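PDB 3KJJ: NMB1025 protein from Neisseria meningitidis serogroup B, which is of unknown function but belongs to the RutC (YjgF) family, whose better-known relatives include enamine or imine deaminases, and assembles from three copies. Local coordinates for residues 30-35 with 52-57; 46-51 with 85-90; 71-76 with 112-117. One frame throughout, in Å; residues are numbered along the deposited sequence. Where two conformers were deposited one is given.

Interaction 1 of 3, residues 30-35 with 52-57; sequences IFLSGM and AQIDRW
Leu32 and the selenomethionine Met35 reach across to Ile54 and Trp57, packing segment 30-35, which includes residues of strand 29-32, against helix 43-60. This is the sheet-to-helix layer of the YjgF fold, in which two helices lie over one face of a mixed sheet. Nothing polar bridges the two segments, so the fit depends on how each chain is turned. In Leu32, chi1 aims the chain at the helix and chi2 (-166°) sets the two methyls toward helix residues one turn apart: CD1 lies 3.9 Å from Ile54 CG2, while CD2 reaches Trp57 CB at 4.1 Å. A forked leucine suits a position that faces two helix residues at once. Met35 is unbranched and flexible, and its bend at chi2 (-79°) brings the selenium round to the indole. Its CG meets Ile54 CG1 at 3.8 Å, and SE stands 4.4 Å from the centroid of the Trp57 five-membered ring, obliquely, in a Met-aromatic contact. Ile54, beta-branched, also touches Ile116 and Ile118 and so carries the helix onto the neighbouring strand. Gln53 turns its amide to the loop: NE2 is hydrogen-bonded to Asp49 OD2 and to Val36 O, which fixes the group at the helix surface. That leaves the other end of the amide beside the selenium, with Gln53 OE1 3.8 Å from Met35 SE.

Interaction 2 of 3, residues 46-51 with 85-90; sequences QTADVL and NGVWDA
Val87 lies against Thr47, Ala48 and Leu51 where helices 43-60 and 81-91 run side by side on the sheet. They are the two helices of the YjgF fold; their short segments cross at -33° with axes 9.2 Å apart, close enough for small and branched side chains to mesh. The apolar contacts come first. Val87 CG1 is the branch that packs against helix 43-60, anti to its own backbone N (chi1 175°). It sits 3.9 Å from Thr47 CG2 and 4.0 Å from Leu51 CD1, and it also approaches the backbone of Ala48, whose short side chain lets the valine come near. The side chains of Thr47 and Val87 pass alongside, pointing opposite ways. The threonine suits this boundary because its methyl can serve the neighbouring helix while OG1 turns back to a hydrogen bond with Ala43 O, one turn earlier. The aromatic contact lies deeper, toward the sheet. Trp88 reaches Ala71 and Ile73 on strand 68-75, with Arg100 in a cation-pi contact with the indole. Its NE1 is bonded to Arg19 O of the third subunit, so the tryptophan joins the helix pair to the trimer interface. Leucine is long enough to meet this ring: the side chain of Leu51 crosses that of Trp88 at about a right angle, and Leu51 CD2 ends 3.9 Å from Trp88 CE3.

Interaction 3 of 3, residues 71-76 with 112-117; sequences AVIYLR and WRVEIK
Val72 pairs with Lys117, and Tyr74 with Glu115, through two-way backbone hydrogen bonds. Tyr74 N to Glu115 O, at 2.9 Å, is almost straight, with an N-H...O angle of 177°. A fifth bond, Arg76 N to Arg113 O, is longer at 3.2 Å, and its donor stands well above the carbonyl plane, as the strands give way to loop. Between these pairs, at the non-hydrogen-bonded positions, Ile73 faces Ile116 and Leu75 faces Val114. Ile73 and Ile116 lie side by side, CG1 to CG1 at 3.9 Å. Ile73 CG2 also touches Val114 CG2, which in turn lies 3.8 Å from Leu75 CD2, making a continuous apolar strip. Beta-branched valine and isoleucine suit it, since they favour extended backbone and present methyls to the helices.

The two segments belong to neighbouring antiparallel strands 68-75 and 114-121 of the mixed sheet of the YjgF fold, flanked by 99-104 and 29-32. Met84 and Trp88 of helix 81-91 lie over Ile73, Met84 also over Ile116; from helix 43-60, Thr47 packs on Val114, and Val50 and Leu51 on Ile116. The face bearing Val72, Tyr74, Glu115 and Lys117 also meets the other subunits: Tyr74 packs on Val103 of the second subunit and on Tyr74 of the third. Lys117 bends at chi2 (92°), and its NZ forms a salt bridge with Asp70 of the second subunit, which probably offsets the charge of this buried lysine.

Beyond the last bridge, in the conformer given, Arg113 NE makes a salt bridge with Asp80. The extended chain of Arg76, with CG anti to the backbone N (chi1 173°), carries its guanidinium past the strand end to a water. This water accepts from Arg76 NH1 at 2.8 Å and donates to Trp112 O at 2.7 Å.

How the interactions relate
From the N terminus, strand 29-32 leads into helix 43-60, and interaction 1 closes that first loop. Interaction 2 opens on the same helix, ahead of 52-57, so the two cross; the chain then runs through strand 68-75 to helix 81-91. Interaction 3 opens on that strand, inside the span of interaction 2, and closes beyond it at 112-117; these two also cross, whereas interactions 1 and 3 follow in series. Space joins what sequence separates: Met35 N probably bonds Ile116 O, and Gln46 OE1 accepts from Arg113 N. Interaction 1 ties helix 43-60 to the sheet, interaction 2 joins the two helices and interaction 3 two strands; 1 and 3 reach the second subunit, 2 and 3 the third.

Interaction 1 of 3, residues 30-35 with 52-57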
loop_
_atom_site.group_PDB
_atom_site.type_symbol
_atom_site.label_atom_id
_atom_site.label_comp_id
_atom_site.label_asym_id
_atom_site.label_seq_id
_atom_site.Cartn_x
_atom_site.Cartn_y
_atom_site.Cartn_z
ATOM N N ILE B 30 -0.509 5.414 -11.693
ATOM C CA ILE B 30 -0.049 4.127 -12.204
ATOM C C ILE B 30 0.232 3.221 -11.004
ATOM O O ILE B 30 0.944 3.620 -10.083
ATOM C CB ILE B 30 1.230 4.310 -13.047
ATOM C CG1 ILE B 30 0.902 5.008 -14.378
ATOM C CG2 ILE B 30 1.941 2.960 -13.296
ATOM C CD1 ILE B 30 2.095 5.697 -15.023
ATOM N N PHE B 31 -0.356 2.029 -11.012
ATOM C CA PHE B 31 -0.130 1.040 -9.968
ATOM C C PHE B 31 0.547 -0.183 -10.590
ATOM O O PHE B 31 0.012 -0.790 -11.518
ATOM C CB PHE B 31 -1.458 0.669 -9.283
ATOM C CG PHE B 31 -2.078 1.801 -8.513
ATOM C CD1 PHE B 31 -1.874 1.916 -7.142
ATOM C CD2 PHE B 31 -2.853 2.763 -9.162
ATOM C CE1 PHE B 31 -2.446 2.966 -6.415
ATOM C CE2 PHE B 31 -3.424 3.819 -8.448
ATOM C CZ PHE B 31 -3.224 3.916 -7.075
ATOM N N LEU B 32 1.746 -0.519 -10.121
ATOM C CA LEU B 32 2.404 -1.744 -10.586
ATOM C C LEU B 32 2.092 -2.909 -9.636
ATOM O O LEU B 32 2.034 -2.711 -8.419
ATOM C CB LEU B 32 3.918 -1.557 -10.689
ATOM C CG LEU B 32 4.565 -0.458 -11.541
ATOM C CD1 LEU B 32 6.076 -0.737 -11.723
ATOM C CD2 LEU B 32 3.895 -0.325 -12.901
ATOM N N SER B 33 1.892 -4.108 -10.189
ATOM C CA SER B 33 1.881 -5.332 -9.378
ATOM C C SER B 33 3.206 -5.352 -8.629
ATOM O O SER B 33 4.182 -4.744 -9.065
ATOM C CB SER B 33 1.772 -6.603 -10.256
ATOM O OG SER B 33 0.429 -6.921 -10.592
ATOM N N GLY B 34 3.237 -6.046 -7.494
ATOM C CA GLY B 34 4.491 -6.325 -6.820
ATOM C C GLY B 34 5.419 -7.075 -7.756
ATOM O O GLY B 34 5.064 -8.122 -8.321
HETATM N N MSE B 35 6.615 -6.541 -7.922
HETATM C CA MSE B 35 7.558 -7.125 -8.868
HETATM C C MSE B 35 8.505 -7.996 -8.076
HETATM O O MSE B 35 9.029 -7.587 -7.044
HETATM C CB MSE B 35 8.301 -6.057 -9.657
HETATM C CG MSE B 35 7.391 -5.166 -10.518
HETATM SE SE MSE B 35 6.775 -5.927 -12.220
HETATM C CE MSE B 35 5.594 -4.480 -12.739
ATOM N N ALA B 52 14.841 -3.357 -12.745
ATOM C CA ALA B 52 14.845 -3.372 -14.219
ATOM C C ALA B 52 13.463 -3.640 -14.815
ATOM O O ALA B 52 13.048 -2.979 -15.773
ATOM C CB ALA B 52 15.889 -4.378 -14.765
ATOM N N GLN B 53 12.735 -4.581 -14.218
ATOM C CA GLN B 53 11.316 -4.786 -14.516
ATOM C C GLN B 53 10.494 -3.527 -14.303
ATOM O O GLN B 53 9.668 -3.164 -15.150
ATOM C CB GLN B 53 10.739 -5.883 -13.624
ATOM C CG GLN B 53 11.244 -7.277 -13.920
ATOM C CD GLN B 53 10.673 -8.283 -12.948
ATOM O OE1 GLN B 53 9.467 -8.475 -12.885
ATOM N NE2 GLN B 53 11.542 -8.918 -12.170
ATOM N N ILE B 54 10.709 -2.866 -13.165
ATOM C CA ILE B 54 9.959 -1.659 -12.854
ATOM C C ILE B 54 10.187 -0.609 -13.937
ATOM O O ILE B 54 9.216 -0.018 -14.438
ATOM C CB ILE B 54 10.232 -1.141 -11.410
ATOM C CG1 ILE B 54 9.490 -2.034 -10.400
ATOM C CG2 ILE B 54 9.783 0.309 -11.266
ATOM C CD1 ILE B 54 9.987 -1.961 -8.951
ATOM N N ASP B 55 11.455 -0.428 -14.316
ATOM C CA ASP B 55 11.843 0.451 -15.418
ATOM C C ASP B 55 11.045 0.112 -16.681
ATOM O O ASP B 55 10.501 0.998 -17.324
ATOM C CB ASP B 55 13.343 0.346 -15.725
ATOM C CG ASP B 55 14.222 1.030 -14.680
ATOM O OD1 ASP B 55 13.730 1.896 -13.924
ATOM O OD2 ASP B 55 15.431 0.705 -14.640
ATOM N N ARG B 56 10.963 -1.172 -17.008
ATOM C CA ARG B 56 10.299 -1.611 -18.236
ATOM C C ARG B 56 8.793 -1.345 -18.193
ATOM O O ARG B 56 8.231 -0.839 -19.165
ATOM C CB ARG B 56 10.618 -3.074 -18.566
ATOM C CG ARG B 56 12.046 -3.299 -19.089
ATOM C CD ARG B 56 12.232 -4.686 -19.740
ATOM N NE ARG B 56 11.926 -5.793 -18.828
ATOM C CZ ARG B 56 12.794 -6.330 -17.967
ATOM N NH1 ARG B 56 14.032 -5.862 -17.887
ATOM N NH2 ARG B 56 12.420 -7.340 -17.176
ATOM N N TRP B 57 8.159 -1.621 -17.050
ATOM C CA TRP B 57 6.721 -1.381 -16.898
ATOM C C TRP B 57 6.346 0.092 -16.758
ATOM O O TRP B 57 5.272 0.497 -17.200
ATOM C CB TRP B 57 6.114 -2.231 -15.766
ATOM C CG TRP B 57 6.087 -3.707 -16.124
ATOM C CD1 TRP B 57 6.820 -4.704 -15.543
ATOM C CD2 TRP B 57 5.311 -4.333 -17.158
ATOM N NE1 TRP B 57 6.541 -5.905 -16.135
ATOM C CE2 TRP B 57 5.621 -5.708 -17.135
ATOM C CE3 TRP B 57 4.396 -3.862 -18.111
ATOM C CZ2 TRP B 57 5.045 -6.623 -18.023
ATOM C CZ3 TRP B 57 3.814 -4.774 -18.986
ATOM C CH2 TRP B 57 4.143 -6.140 -18.935
#

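Interaction 2 of 3, residues 46-51 with 85-90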
loop_
_atom_site.group_PDB
_atom_site.type_symbol
_atom_site.label_atom_id
_atom_site.label_comp_id
_atom_site.label_asym_id
_atom_site.label_seq_id
_atom_site.Cartn_x
_atom_site.Cartn_y
_atom_site.Cartn_z
ATOM N N GLN B 46 18.841 -9.838 -7.077
ATOM C CA GLN B 46 17.391 -9.843 -7.204
ATOM C C GLN B 46 16.807 -8.433 -7.204
ATOM O O GLN B 46 15.885 -8.144 -7.974
ATOM C CB GLN B 46 16.759 -10.718 -6.122
ATOM C CG GLN B 46 17.003 -12.207 -6.381
ATOM C CD GLN B 46 16.265 -13.099 -5.413
ATOM O OE1 GLN B 46 15.622 -12.619 -4.481
ATOM N NE2 GLN B 46 16.344 -14.409 -5.634
ATOM N N THR B 47 17.371 -7.553 -6.377
ATOM C CA THR B 47 16.919 -6.161 -6.321
ATOM C C THR B 47 17.133 -5.518 -7.700
ATOM O O THR B 47 16.233 -4.850 -8.216
ATOM C CB THR B 47 17.591 -5.348 -5.166
ATOM O OG1 THR B 47 17.312 -5.971 -3.897
ATOM C CG2 THR B 47 17.057 -3.915 -5.119
ATOM N N ALA B 48 18.310 -5.747 -8.291
ATOM C CA ALA B 48 18.637 -5.222 -9.621
ATOM C C ALA B 48 17.610 -5.668 -10.656
ATOM O O ALA B 48 17.114 -4.849 -11.422
ATOM C CB ALA B 48 20.037 -5.647 -10.052
ATOM N N ASP B 49 17.310 -6.962 -10.681
ATOM C CA ASP B 49 16.341 -7.503 -11.636
ATOM C C ASP B 49 14.950 -6.889 -11.478
ATOM O O ASP B 49 14.274 -6.609 -12.478
ATOM C CB ASP B 49 16.233 -9.024 -11.528
ATOM C CG ASP B 49 15.238 -9.600 -12.529
ATOM O OD1 ASP B 49 15.577 -9.674 -13.719
ATOM O OD2 ASP B 49 14.118 -9.963 -12.120
ATOM N N VAL B 50 14.539 -6.694 -10.226
ATOM C CA VAL B 50 13.214 -6.177 -9.888
ATOM C C VAL B 50 13.115 -4.714 -10.334
ATOM O O VAL B 50 12.117 -4.315 -10.928
ATOM C CB VAL B 50 12.909 -6.366 -8.372
ATOM C CG1 VAL B 50 11.822 -5.430 -7.878
ATOM C CG2 VAL B 50 12.498 -7.841 -8.095
ATOM N N LEU B 51 14.164 -3.937 -10.059
ATOM C CA LEU B 51 14.218 -2.544 -10.509
ATOM C C LEU B 51 14.234 -2.399 -12.042
ATOM O O LEU B 51 13.665 -1.443 -12.576
ATOM C CB LEU B 51 15.348 -1.770 -9.815
ATOM C CG LEU B 51 15.224 -1.682 -8.277
ATOM C CD1 LEU B 51 16.485 -1.138 -7.630
ATOM C CD2 LEU B 51 14.004 -0.865 -7.824
ATOM N N ASN B 85 19.359 -1.831 -0.164
ATOM C CA ASN B 85 19.609 -0.377 -0.170
ATOM C C ASN B 85 20.719 0.082 -1.097
ATOM O O ASN B 85 20.574 1.095 -1.770
ATOM C CB ASN B 85 19.904 0.140 1.251
ATOM C CG ASN B 85 18.668 0.194 2.124
ATOM O OD1 ASN B 85 17.544 0.185 1.633
ATOM N ND2 ASN B 85 18.873 0.245 3.430
ATOM N N GLY B 86 21.824 -0.661 -1.132
ATOM C CA GLY B 86 22.950 -0.321 -2.007
ATOM C C GLY B 86 22.552 -0.245 -3.469
ATOM O O GLY B 86 23.012 0.638 -4.201
ATOM N N VAL B 87 21.669 -1.152 -3.888
ATOM C CA VAL B 87 21.209 -1.187 -5.259
ATOM C C VAL B 87 20.125 -0.122 -5.478
ATOM O O VAL B 87 20.183 0.633 -6.451
ATOM C CB VAL B 87 20.781 -2.615 -5.675
ATOM C CG1 VAL B 87 20.177 -2.627 -7.081
ATOM C CG2 VAL B 87 21.992 -3.557 -5.588
ATOM N N TRP B 88 19.162 -0.062 -4.560
ATOM C CA TRP B 88 18.117 0.965 -4.563
ATOM C C TRP B 88 18.692 2.376 -4.623
ATOM O O TRP B 88 18.292 3.162 -5.478
ATOM C CB TRP B 88 17.228 0.808 -3.327
ATOM C CG TRP B 88 16.239 1.908 -3.111
ATOM C CD1 TRP B 88 16.420 3.028 -2.364
ATOM C CD2 TRP B 88 14.901 1.977 -3.626
ATOM N NE1 TRP B 88 15.281 3.799 -2.385
ATOM C CE2 TRP B 88 14.337 3.181 -3.158
ATOM C CE3 TRP B 88 14.140 1.152 -4.459
ATOM C CZ2 TRP B 88 13.030 3.576 -3.478
ATOM C CZ3 TRP B 88 12.839 1.545 -4.782
ATOM C CH2 TRP B 88 12.305 2.750 -4.292
ATOM N N ASP B 89 19.634 2.676 -3.724
ATOM C CA ASP B 89 20.278 3.995 -3.640
ATOM C C ASP B 89 20.934 4.450 -4.934
ATOM O O ASP B 89 20.904 5.641 -5.250
ATOM C CB ASP B 89 21.313 4.039 -2.510
ATOM C CG ASP B 89 20.679 4.002 -1.141
ATOM O OD1 ASP B 89 19.434 4.061 -1.054
ATOM O OD2 ASP B 89 21.429 3.913 -0.148
ATOM N N ALA B 90 21.537 3.506 -5.656
ATOM C CA ALA B 90 22.170 3.764 -6.955
ATOM C C ALA B 90 21.154 3.942 -8.087
ATOM O O ALA B 90 21.427 4.634 -9.073
ATOM C CB ALA B 90 23.147 2.641 -7.300
#

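Interaction 3 of 3, residues 71-76 with 112-117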
loop_
_atom_site.group_PDB
_atom_site.type_symbol
_atom_site.label_atom_id
_atom_site.label_comp_id
_atom_site.label_asym_id
_atom_site.label_seq_id
_atom_site.Cartn_x
_atom_site.Cartn_y
_atom_site.Cartn_z
ATOM N N ALA B 71 6.966 3.587 -2.943
ATOM C CA ALA B 71 7.509 2.253 -3.113
ATOM C C ALA B 71 7.433 1.527 -1.776
ATOM O O ALA B 71 7.856 2.060 -0.754
ATOM C CB ALA B 71 8.959 2.335 -3.583
ATOM N N VAL B 72 6.876 0.324 -1.788
ATOM C CA VAL B 72 6.920 -0.544 -0.622
ATOM C C VAL B 72 7.815 -1.706 -1.001
ATOM O O VAL B 72 7.636 -2.329 -2.054
ATOM C CB VAL B 72 5.534 -1.049 -0.191
ATOM C CG1 VAL B 72 5.635 -1.841 1.125
ATOM C CG2 VAL B 72 4.575 0.102 -0.029
ATOM N N ILE B 73 8.800 -1.957 -0.145
ATOM C CA ILE B 73 9.789 -2.984 -0.374
ATOM C C ILE B 73 9.584 -4.027 0.696
ATOM O O ILE B 73 9.630 -3.724 1.888
ATOM C CB ILE B 73 11.225 -2.428 -0.293
ATOM C CG1 ILE B 73 11.439 -1.331 -1.349
ATOM C CG2 ILE B 73 12.266 -3.563 -0.481
ATOM C CD1 ILE B 73 12.654 -0.438 -1.051
ATOM N N TYR B 74 9.310 -5.241 0.244
ATOM C CA TYR B 74 9.122 -6.365 1.121
ATOM C C TYR B 74 10.400 -7.188 1.005
ATOM O O TYR B 74 10.806 -7.547 -0.093
ATOM C CB TYR B 74 7.896 -7.164 0.679
ATOM C CG TYR B 74 6.579 -6.411 0.731
ATOM C CD1 TYR B 74 5.928 -6.177 1.944
ATOM C CD2 TYR B 74 5.969 -5.951 -0.442
ATOM C CE1 TYR B 74 4.720 -5.488 1.990
ATOM C CE2 TYR B 74 4.775 -5.263 -0.400
ATOM C CZ TYR B 74 4.154 -5.036 0.814
ATOM O OH TYR B 74 2.961 -4.362 0.849
ATOM N N LEU B 75 11.053 -7.448 2.129
ATOM C CA LEU B 75 12.180 -8.380 2.144
ATOM C C LEU B 75 11.777 -9.616 2.919
ATOM O O LEU B 75 11.076 -9.513 3.923
ATOM C CB LEU B 75 13.417 -7.753 2.796
ATOM C CG LEU B 75 14.077 -6.565 2.098
ATOM C CD1 LEU B 75 15.076 -5.909 3.056
ATOM C CD2 LEU B 75 14.769 -6.991 0.799
ATOM N N ARG B 76 12.233 -10.776 2.452
ATOM C CA ARG B 76 12.021 -12.036 3.143
ATOM C C ARG B 76 12.746 -12.035 4.491
ATOM O O ARG B 76 12.266 -12.600 5.482
ATOM C CB ARG B 76 12.508 -13.200 2.278
ATOM C CG ARG B 76 12.473 -14.541 3.001
ATOM C CD ARG B 76 13.097 -15.666 2.198
ATOM N NE ARG B 76 12.911 -16.946 2.880
ATOM C CZ ARG B 76 11.771 -17.631 2.917
ATOM N NH1 ARG B 76 10.689 -17.177 2.301
ATOM N NH2 ARG B 76 11.713 -18.790 3.561
ATOM N N TRP B 112 12.648 -16.093 -3.295
ATOM C CA TRP B 112 12.499 -14.648 -3.510
ATOM C C TRP B 112 12.845 -13.885 -2.241
ATOM O O TRP B 112 12.235 -14.094 -1.191
ATOM C CB TRP B 112 11.081 -14.278 -3.940
ATOM C CG TRP B 112 10.621 -14.840 -5.259
ATOM C CD1 TRP B 112 11.388 -15.395 -6.248
ATOM C CD2 TRP B 112 9.274 -14.842 -5.746
ATOM N NE1 TRP B 112 10.593 -15.771 -7.307
ATOM C CE2 TRP B 112 9.294 -15.435 -7.028
ATOM C CE3 TRP B 112 8.048 -14.409 -5.215
ATOM C CZ2 TRP B 112 8.131 -15.611 -7.790
ATOM C CZ3 TRP B 112 6.894 -14.572 -5.976
ATOM C CH2 TRP B 112 6.946 -15.174 -7.251
ATOM N N ARG B 113 13.805 -12.977 -2.352
ATOM C CA ARG B 113 14.314 -12.239 -1.201
ATOM C C ARG B 113 13.787 -10.805 -1.161
ATOM O O ARG B 113 13.936 -10.108 -0.147
ATOM C CB ARG B 113 15.846 -12.257 -1.206
ATOM C CG ARG B 113 16.438 -13.646 -1.422
ATOM C CD ARG B 113 17.774 -13.790 -0.746
ATOM N NE ARG B 113 17.666 -13.596 0.697
ATOM C CZ ARG B 113 17.520 -14.582 1.575
ATOM N NH1 ARG B 113 17.443 -14.307 2.868
ATOM N NH2 ARG B 113 17.468 -15.840 1.160
ATOM N N VAL B 114 13.166 -10.375 -2.269
ATOM C CA VAL B 114 12.647 -9.006 -2.405
ATOM C C VAL B 114 11.463 -8.916 -3.379
ATOM O O VAL B 114 11.383 -9.656 -4.361
ATOM C CB VAL B 114 13.779 -7.990 -2.797
ATOM C CG1 VAL B 114 14.368 -8.318 -4.196
ATOM C CG2 VAL B 114 13.296 -6.535 -2.709
ATOM N N GLU B 115 10.538 -8.018 -3.065
ATOM C CA GLU B 115 9.410 -7.696 -3.921
ATOM C C GLU B 115 9.162 -6.207 -3.735
ATOM O O GLU B 115 9.152 -5.713 -2.611
ATOM C CB GLU B 115 8.170 -8.527 -3.531
ATOM C CG GLU B 115 6.926 -8.294 -4.395
ATOM C CD GLU B 115 5.819 -9.325 -4.161
ATOM O OE1 GLU B 115 6.099 -10.413 -3.617
ATOM O OE2 GLU B 115 4.661 -9.053 -4.538
ATOM N N ILE B 116 8.982 -5.479 -4.834
ATOM C CA ILE B 116 8.775 -4.031 -4.740
ATOM C C ILE B 116 7.492 -3.639 -5.460
ATOM O O ILE B 116 7.286 -3.993 -6.633
ATOM C CB ILE B 116 9.992 -3.228 -5.270
ATOM C CG1 ILE B 116 11.265 -3.628 -4.516
ATOM C CG2 ILE B 116 9.735 -1.711 -5.171
ATOM C CD1 ILE B 116 12.565 -2.994 -5.041
ATOM N N LYS B 117 6.645 -2.920 -4.724
ATOM C CA LYS B 117 5.345 -2.459 -5.183
ATOM C C LYS B 117 5.376 -0.947 -5.366
ATOM O O LYS B 117 5.624 -0.203 -4.416
ATOM C CB LYS B 117 4.277 -2.833 -4.156
ATOM C CG LYS B 117 2.858 -2.362 -4.494
ATOM C CD LYS B 117 2.103 -3.418 -5.250
ATOM C CE LYS B 117 0.619 -3.260 -5.037
ATOM N NZ LYS B 117 -0.146 -4.013 -6.071
HETATM O O HOH W 1 10.333 -15.364 0.201
#